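Local coordinates for protein carbohydrate kinase (Agrobacterium tumefaciens, PDB 2NWH) that probably phosphorylates a sugar or related substrate at the expense of ATP, as a carbohydrate kinase of the pfkB (ribokinase) family, at residues L180-A193 against L211-R223. Residues are numbered along the deposited sequence; the frame is centred on the assembly and turned at random.
Sequences LGDIDILFMNEAEA and LRKAGLSGGVVTR
Strands 185-189 and 219-223 pair in parallel, their axes 4.6 Å apart and 7° from alignment. Four backbone hydrogen bonds alternate along them: Leu186 N to Gly218 O, Val220 N to Leu186 O, Met188 N to Val220 O, and Thr222 N to Met188 O. Leu186, Met188 and Val221 project from one face of the sheet, Phe187 and Val220 from the other. Met188 reaches Leu211 tip to tip, CE lying 3.8 Å from CD2. With chi1 at 61°, Met188 CG sits between its own backbone N and carbonyl carbon, 3.6 Å from Val221 CG2. Leu216 spreads its two methyls: CD1 meets Ile183 CG2 at 3.8 Å, and CD2 packs on Leu186 CB. On the other face, Phe187 CE1 touches Val220 CG2 at 3.6 Å. A water bridges Ile183 O and Ser217 OG. Glu190 OE2 and Arg223 NH1 form a salt bridge at 3.2 Å with a weak hydrogen bond, carboxylate and guanidinium planes 88° apart; the stronger partner of OE2 is Trp207, whose NE1 hydrogen-bonds to it. Helices 190-197 and 207-213 link the strands in a beta-alpha-beta crossover, as in the ribokinase fold. Leu196 covers Leu186 and Met188, while helix 255-266 packs against Phe187 and Val220. The pair continues the central sheet between parallel strand 163-166 and antiparallel strand 227-231.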
loop_
_atom_site.group_PDB
_atom_site.type_symbol
_atom_site.label_atom_id
_atom_site.label_comp_id
_atom_site.label_asym_id
_atom_site.label_seq_id
_atom_site.Cartn_x
_atom_site.Cartn_y
_atom_site.Cartn_z
ATOM N N LEU A 180 0.756 -5.517 16.011
ATOM C CA LEU A 180 -0.607 -5.909 15.668
ATOM C C LEU A 180 -1.658 -5.281 16.552
ATOM O O LEU A 180 -2.630 -4.740 16.054
ATOM C CB LEU A 180 -0.735 -7.408 15.650
ATOM C CG LEU A 180 -0.259 -8.092 14.377
ATOM C CD1 LEU A 180 -1.026 -9.400 14.317
ATOM C CD2 LEU A 180 -0.505 -7.207 13.111
ATOM N N GLY A 181 -1.456 -5.354 17.862
ATOM C CA GLY A 181 -2.375 -4.767 18.824
ATOM C C GLY A 181 -2.592 -3.267 18.702
ATOM O O GLY A 181 -3.586 -2.746 19.260
ATOM N N ASP A 182 -1.666 -2.576 18.008
ATOM C CA ASP A 182 -1.739 -1.126 17.790
ATOM C C ASP A 182 -2.218 -0.725 16.369
ATOM O O ASP A 182 -2.351 0.477 16.068
ATOM C CB ASP A 182 -0.393 -0.485 18.092
ATOM C CG ASP A 182 -0.071 -0.480 19.593
ATOM O OD1 ASP A 182 -0.972 -0.086 20.367
ATOM O OD2 ASP A 182 1.071 -0.825 19.985
ATOM N N ILE A 183 -2.468 -1.724 15.522
ATOM C CA ILE A 183 -2.921 -1.510 14.127
ATOM C C ILE A 183 -4.459 -1.635 14.008
ATOM O O ILE A 183 -5.043 -2.701 14.245
ATOM C CB ILE A 183 -2.194 -2.460 13.138
ATOM C CG1 ILE A 183 -0.732 -2.042 12.994
ATOM C CG2 ILE A 183 -2.883 -2.465 11.731
ATOM C CD1 ILE A 183 0.178 -3.072 12.361
ATOM N N ASP A 184 -5.105 -0.530 13.662
ATOM C CA ASP A 184 -6.533 -0.504 13.474
ATOM C C ASP A 184 -6.982 -1.268 12.241
ATOM O O ASP A 184 -8.012 -1.911 12.279
ATOM C CB ASP A 184 -7.023 0.943 13.425
ATOM C CG ASP A 184 -7.121 1.561 14.805
ATOM O OD1 ASP A 184 -6.777 0.880 15.798
ATOM O OD2 ASP A 184 -7.584 2.723 14.892
ATOM N N ILE A 185 -6.226 -1.161 11.142
ATOM C CA ILE A 185 -6.556 -1.863 9.873
ATOM C C ILE A 185 -5.284 -2.346 9.165
ATOM O O ILE A 185 -4.415 -1.533 8.807
ATOM C CB ILE A 185 -7.318 -0.975 8.860
ATOM C CG1 ILE A 185 -8.528 -0.291 9.517
ATOM C CG2 ILE A 185 -7.763 -1.844 7.630
ATOM C CD1 ILE A 185 -9.074 0.929 8.801
ATOM N N LEU A 186 -5.172 -3.649 8.962
ATOM C CA LEU A 186 -4.053 -4.219 8.211
ATOM C C LEU A 186 -4.538 -4.761 6.873
ATOM O O LEU A 186 -5.481 -5.582 6.816
ATOM C CB LEU A 186 -3.386 -5.350 8.986
ATOM C CG LEU A 186 -1.889 -5.623 8.754
ATOM C CD1 LEU A 186 -1.526 -6.860 9.525
ATOM C CD2 LEU A 186 -1.437 -5.802 7.312
ATOM N N PHE A 187 -3.900 -4.305 5.802
ATOM C CA PHE A 187 -4.290 -4.730 4.445
ATOM C C PHE A 187 -3.386 -5.826 3.921
ATOM O O PHE A 187 -2.163 -5.672 3.873
ATOM C CB PHE A 187 -4.313 -3.560 3.470
ATOM C CG PHE A 187 -5.299 -2.486 3.839
ATOM C CD1 PHE A 187 -6.658 -2.656 3.573
ATOM C CD2 PHE A 187 -4.882 -1.335 4.477
ATOM C CE1 PHE A 187 -7.573 -1.682 3.923
ATOM C CE2 PHE A 187 -5.790 -0.341 4.815
ATOM C CZ PHE A 187 -7.145 -0.535 4.558
ATOM N N MET A 188 -3.996 -6.929 3.505
ATOM C CA MET A 188 -3.218 -8.048 3.036
ATOM C C MET A 188 -3.989 -8.940 2.073
ATOM O O MET A 188 -5.222 -8.859 1.957
ATOM C CB MET A 188 -2.716 -8.866 4.231
ATOM C CG MET A 188 -3.836 -9.447 5.091
ATOM S SD MET A 188 -3.162 -10.094 6.621
ATOM C CE MET A 188 -4.246 -9.391 7.825
ATOM N N ASN A 189 -3.246 -9.799 1.389
ATOM C CA ASN A 189 -3.826 -10.850 0.553
ATOM C C ASN A 189 -3.759 -12.192 1.315
ATOM O O ASN A 189 -3.276 -12.230 2.449
ATOM C CB ASN A 189 -3.045 -10.900 -0.760
ATOM C CG ASN A 189 -1.593 -11.391 -0.568
ATOM O OD1 ASN A 189 -0.786 -11.314 -1.482
ATOM N ND2 ASN A 189 -1.277 -11.912 0.618
ATOM N N GLU A 190 -4.230 -13.290 0.715
ATOM C CA GLU A 190 -4.210 -14.612 1.385
ATOM C C GLU A 190 -2.869 -15.077 1.984
ATOM O O GLU A 190 -2.834 -15.554 3.128
ATOM C CB GLU A 190 -4.755 -15.714 0.451
ATOM C CG GLU A 190 -6.228 -16.012 0.604
ATOM C CD GLU A 190 -6.542 -17.048 1.669
ATOM O OE1 GLU A 190 -5.960 -18.159 1.634
ATOM O OE2 GLU A 190 -7.400 -16.755 2.532
ATOM N N ALA A 191 -1.793 -14.963 1.197
ATOM C CA ALA A 191 -0.434 -15.404 1.572
ATOM C C ALA A 191 0.151 -14.669 2.776
ATOM O O ALA A 191 0.834 -15.271 3.623
ATOM C CB ALA A 191 0.509 -15.246 0.385
ATOM N N GLU A 192 -0.100 -13.358 2.826
ATOM C CA GLU A 192 0.410 -12.505 3.879
ATOM C C GLU A 192 -0.329 -12.809 5.184
ATOM O O GLU A 192 0.265 -12.787 6.264
ATOM C CB GLU A 192 0.294 -11.014 3.467
ATOM C CG GLU A 192 1.101 -10.657 2.207
ATOM C CD GLU A 192 0.600 -9.419 1.443
ATOM O OE1 GLU A 192 -0.419 -8.785 1.839
ATOM O OE2 GLU A 192 1.234 -9.081 0.415
ATOM N N ALA A 193 -1.613 -13.139 5.076
ATOM C CA ALA A 193 -2.406 -13.513 6.233
ATOM C C ALA A 193 -1.862 -14.815 6.858
ATOM O O ALA A 193 -1.579 -14.855 8.061
ATOM C CB ALA A 193 -3.879 -13.635 5.852
ATOM N N LEU A 211 -7.522 -13.812 13.163
ATOM C CA LEU A 211 -6.722 -12.614 13.273
ATOM C C LEU A 211 -6.950 -11.815 14.577
ATOM O O LEU A 211 -6.015 -11.210 15.100
ATOM C CB LEU A 211 -6.895 -11.765 12.012
ATOM C CG LEU A 211 -6.080 -12.183 10.755
ATOM C CD1 LEU A 211 -6.751 -11.639 9.486
ATOM C CD2 LEU A 211 -4.627 -11.625 10.816
ATOM N N ARG A 212 -8.169 -11.810 15.113
ATOM C CA ARG A 212 -8.456 -11.055 16.346
ATOM C C ARG A 212 -7.716 -11.621 17.557
ATOM O O ARG A 212 -7.238 -10.868 18.413
ATOM C CB ARG A 212 -9.954 -11.022 16.635
ATOM C CG ARG A 212 -10.789 -10.192 15.671
ATOM C CD ARG A 212 -12.215 -10.649 15.860
ATOM N NE ARG A 212 -13.167 -10.260 14.822
ATOM C CZ ARG A 212 -13.942 -9.183 14.901
ATOM N NH1 ARG A 212 -13.832 -8.374 15.948
ATOM N NH2 ARG A 212 -14.808 -8.903 13.940
ATOM N N LYS A 213 -7.630 -12.948 17.630
ATOM C CA LYS A 213 -6.906 -13.590 18.726
ATOM C C LYS A 213 -5.394 -13.356 18.535
ATOM O O LYS A 213 -4.643 -13.365 19.514
ATOM C CB LYS A 213 -7.300 -15.069 18.883
ATOM C CG LYS A 213 -6.230 -16.122 18.542
ATOM C CD LYS A 213 -6.025 -16.236 17.035
ATOM C CE LYS A 213 -4.614 -16.654 16.677
ATOM N NZ LYS A 213 -4.358 -16.438 15.228
ATOM N N ALA A 214 -4.959 -13.113 17.285
ATOM C CA ALA A 214 -3.567 -12.679 17.056
ATOM C C ALA A 214 -3.391 -11.248 17.555
ATOM O O ALA A 214 -2.267 -10.741 17.621
ATOM C CB ALA A 214 -3.152 -12.811 15.593
ATOM N N GLY A 215 -4.503 -10.591 17.900
ATOM C CA GLY A 215 -4.441 -9.247 18.503
ATOM C C GLY A 215 -4.709 -8.093 17.551
ATOM O O GLY A 215 -4.614 -6.926 17.948
ATOM N N LEU A 216 -5.054 -8.431 16.309
ATOM C CA LEU A 216 -5.394 -7.439 15.271
ATOM C C LEU A 216 -6.883 -7.157 15.321
ATOM O O LEU A 216 -7.678 -8.036 15.061
ATOM C CB LEU A 216 -5.011 -7.941 13.877
ATOM C CG LEU A 216 -5.308 -6.949 12.737
ATOM C CD1 LEU A 216 -4.383 -5.748 12.819
ATOM C CD2 LEU A 216 -5.225 -7.626 11.372
ATOM N N SER A 217 -7.234 -5.927 15.672
ATOM C CA SER A 217 -8.619 -5.514 15.829
ATOM C C SER A 217 -9.361 -5.298 14.513
ATOM O O SER A 217 -10.582 -5.400 14.492
ATOM C CB SER A 217 -8.749 -4.311 16.803
ATOM O OG SER A 217 -7.992 -3.176 16.399
ATOM N N GLY A 218 -8.640 -4.981 13.426
ATOM C CA GLY A 218 -9.251 -4.930 12.107
ATOM C C GLY A 218 -8.332 -5.091 10.909
ATOM O O GLY A 218 -7.122 -4.885 10.986
ATOM N N GLY A 219 -8.927 -5.426 9.774
ATOM C CA GLY A 219 -8.171 -5.607 8.553
ATOM C C GLY A 219 -9.028 -6.035 7.378
ATOM O O GLY A 219 -10.248 -6.111 7.490
ATOM N N VAL A 220 -8.358 -6.230 6.241
ATOM C CA VAL A 220 -8.933 -6.664 4.989
ATOM C C VAL A 220 -8.062 -7.782 4.413
ATOM O O VAL A 220 -6.832 -7.642 4.322
ATOM C CB VAL A 220 -9.002 -5.506 4.002
ATOM C CG1 VAL A 220 -9.542 -5.980 2.634
ATOM C CG2 VAL A 220 -9.836 -4.399 4.587
ATOM N N VAL A 221 -8.689 -8.900 4.035
ATOM C CA VAL A 221 -7.939 -9.952 3.377
ATOM C C VAL A 221 -8.569 -10.256 2.017
ATOM O O VAL A 221 -9.783 -10.499 1.914
ATOM C CB VAL A 221 -7.785 -11.215 4.265
ATOM C CG1 VAL A 221 -6.968 -12.281 3.548
ATOM C CG2 VAL A 221 -7.128 -10.862 5.618
ATOM N N THR A 222 -7.748 -10.202 0.970
ATOM C CA THR A 222 -8.236 -10.477 -0.376
ATOM C C THR A 222 -7.823 -11.879 -0.841
ATOM O O THR A 222 -6.746 -12.371 -0.457
ATOM C CB THR A 222 -7.716 -9.458 -1.389
ATOM O OG1 THR A 222 -6.305 -9.625 -1.537
ATOM C CG2 THR A 222 -8.006 -8.019 -0.946
ATOM N N ARG A 223 -8.669 -12.508 -1.669
ATOM C CA ARG A 223 -8.343 -13.806 -2.273
ATOM C C ARG A 223 -8.731 -13.904 -3.756
ATOM O O ARG A 223 -9.918 -13.842 -4.113
ATOM C CB ARG A 223 -8.992 -14.951 -1.501
ATOM C CG ARG A 223 -8.627 -16.321 -2.069
ATOM C CD ARG A 223 -9.508 -17.416 -1.547
ATOM N NE ARG A 223 -9.151 -17.847 -0.199
ATOM C CZ ARG A 223 -9.803 -18.800 0.471
ATOM N NH1 ARG A 223 -9.417 -19.138 1.699
ATOM N NH2 ARG A 223 -10.844 -19.413 -0.081
HETATM O O HOH W 1 -5.438 -3.687 16.957
#